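Local atomic coordinates of pacifastin-related serine protease inhibitor (Locusta migratoria, PDB entry 2VU8), a protein that probably inhibits serine endopeptidases, this chain being a single pacifastin-type inhibitor domain of a longer secreted precursor. Residues Asn13-Thr18 against Trp23-Lys28. Numbering follows the deposited sequence.
Sequences NTCTCT and WGCTRK
T16 and G24 form the hydrogen-bonded pair of an antiparallel hairpin, T16 N to G24 O 2.8 Å and G24 N to T16 O 2.9 Å, and T26 N adds a longer bond to T14 O at 3.3 Å. In C15-C25, one of two flanking non-hydrogen-bonded pairs, SG joins SG at 2.0 Å (chi3 106°), a cross-strand disulfide. W23, paired with C17, lies on the same face; chi1 -69° turns its indole back so that CE3 comes to 3.5 Å from C15 CB, while C17 CB sits over one ring face. At the far end the N13 side chain reaches into the bend between T26 and K28, its CB 3.3 Å from T26 OG1. Replacing N13 with an alanine is likely to open a gap beside T26 and K28, where its side chain now packs. One water links T14 N, T26 OG1 and K28 NZ. The predicted reactive bond, R27-K28, directly follows strand 23-26; in the chain of another protein, R27 NH2 bonds the backbone and an acidic side chain, K28 NZ an aromatic one. Strand 7-10 flanks 13-17 on its other side, K8 making a cation-pi contact with W23, and C25 and T26 extend the sheet into that other protein.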
loop_
_atom_site.group_PDB
_atom_site.type_symbol
_atom_site.label_atom_id
_atom_site.label_comp_id
_atom_site.label_asym_id
_atom_site.label_seq_id
_atom_site.Cartn_x
_atom_site.Cartn_y
_atom_site.Cartn_z
ATOM N N ASN B 13 5.896 12.820 0.154
ATOM C CA ASN B 13 6.042 11.758 1.149
ATOM C C ASN B 13 6.811 12.203 2.380
ATOM O O ASN B 13 7.871 12.812 2.268
ATOM C CB ASN B 13 6.760 10.554 0.548
ATOM C CG ASN B 13 5.929 9.842 -0.481
ATOM O OD1 ASN B 13 6.307 9.763 -1.646
ATOM N ND2 ASN B 13 4.787 9.304 -0.053
ATOM N N THR B 14 6.282 11.865 3.550
ATOM C CA THR B 14 6.956 12.116 4.815
ATOM C C THR B 14 7.978 11.011 5.046
ATOM O O THR B 14 7.700 9.836 4.832
ATOM C CB THR B 14 5.938 12.195 6.006
ATOM O OG1 THR B 14 5.217 13.440 5.987
ATOM C CG2 THR B 14 6.660 12.244 7.355
ATOM N N CYS B 15 9.170 11.409 5.475
ATOM C CA CYS B 15 10.221 10.478 5.835
ATOM C C CYS B 15 10.534 10.627 7.314
ATOM O O CYS B 15 10.565 11.739 7.832
ATOM C CB CYS B 15 11.484 10.760 5.042
ATOM S SG CYS B 15 11.295 10.603 3.259
ATOM N N THR B 16 10.790 9.501 7.966
ATOM C CA THR B 16 11.189 9.469 9.362
ATOM C C THR B 16 12.567 8.815 9.511
ATOM O O THR B 16 12.824 7.782 8.919
ATOM C CB THR B 16 10.152 8.661 10.158
ATOM O OG1 THR B 16 8.857 9.286 10.045
ATOM C CG2 THR B 16 10.491 8.665 11.626
ATOM N N CYS B 17 13.437 9.417 10.316
ATOM C CA CYS B 17 14.712 8.808 10.656
ATOM C C CYS B 17 14.528 7.773 11.757
ATOM O O CYS B 17 14.253 8.100 12.904
ATOM C CB CYS B 17 15.741 9.855 11.080
ATOM S SG CYS B 17 17.404 9.169 11.073
ATOM N N THR B 18 14.688 6.512 11.378
ATOM C CA THR B 18 14.479 5.389 12.274
ATOM C C THR B 18 15.691 5.206 13.199
ATOM O O THR B 18 16.744 5.833 12.990
ATOM C CB THR B 18 14.213 4.103 11.452
ATOM O OG1 THR B 18 15.453 3.534 10.996
ATOM C CG2 THR B 18 13.418 4.384 10.177
ATOM N N TRP B 23 16.399 6.670 6.532
ATOM C CA TRP B 23 15.090 7.270 6.262
ATOM C C TRP B 23 14.046 6.241 5.816
ATOM O O TRP B 23 14.210 5.589 4.783
ATOM C CB TRP B 23 15.203 8.306 5.142
ATOM C CG TRP B 23 15.949 9.549 5.485
ATOM C CD1 TRP B 23 17.188 9.911 5.024
ATOM C CD2 TRP B 23 15.511 10.623 6.325
ATOM N NE1 TRP B 23 17.548 11.132 5.533
ATOM C CE2 TRP B 23 16.534 11.596 6.331
ATOM C CE3 TRP B 23 14.355 10.865 7.077
ATOM C CZ2 TRP B 23 16.436 12.780 7.054
ATOM C CZ3 TRP B 23 14.261 12.033 7.797
ATOM C CH2 TRP B 23 15.292 12.983 7.776
ATOM N N GLY B 24 12.980 6.107 6.590
ATOM C CA GLY B 24 11.785 5.412 6.154
ATOM C C GLY B 24 10.780 6.394 5.574
ATOM O O GLY B 24 10.333 7.314 6.260
ATOM N N CYS B 25 10.401 6.189 4.321
ATOM C CA CYS B 25 9.522 7.113 3.625
ATOM C C CYS B 25 8.285 6.401 3.102
ATOM O O CYS B 25 8.361 5.244 2.689
ATOM C CB CYS B 25 10.261 7.740 2.452
ATOM S SG CYS B 25 11.759 8.669 2.844
ATOM N N THR B 26 7.154 7.105 3.114
ATOM C CA THR B 26 5.919 6.601 2.527
ATOM C C THR B 26 6.043 6.524 1.002
ATOM O O THR B 26 6.988 7.047 0.427
ATOM C CB THR B 26 4.698 7.451 2.946
ATOM O OG1 THR B 26 4.919 8.838 2.633
ATOM C CG2 THR B 26 4.517 7.402 4.447
ATOM N N ARG B 27 5.077 5.855 0.377
ATOM C CA ARG B 27 5.190 5.411 -1.021
ATOM C C ARG B 27 4.054 5.936 -1.898
ATOM O O ARG B 27 3.555 5.230 -2.787
ATOM C CB ARG B 27 5.274 3.873 -1.070
ATOM C CG ARG B 27 6.515 3.357 -0.400
ATOM C CD ARG B 27 6.738 1.876 -0.401
ATOM N NE ARG B 27 8.169 1.607 -0.285
ATOM C CZ ARG B 27 8.721 0.417 -0.073
ATOM N NH1 ARG B 27 7.990 -0.684 0.046
ATOM N NH2 ARG B 27 10.034 0.335 -0.005
ATOM N N LYS B 28 3.657 7.187 -1.661
ATOM C CA LYS B 28 2.754 7.891 -2.572
ATOM C C LYS B 28 3.491 8.286 -3.858
ATOM O O LYS B 28 4.712 8.493 -3.847
ATOM C CB LYS B 28 2.198 9.169 -1.931
ATOM C CG LYS B 28 1.344 8.966 -0.681
ATOM C CD LYS B 28 0.932 10.291 -0.084
ATOM C CE LYS B 28 2.045 10.938 0.747
ATOM N NZ LYS B 28 1.551 11.691 1.952
HETATM O O HOH W 1 3.357 10.762 4.302
HETATM O O HOH W 2 7.881 7.690 7.217
#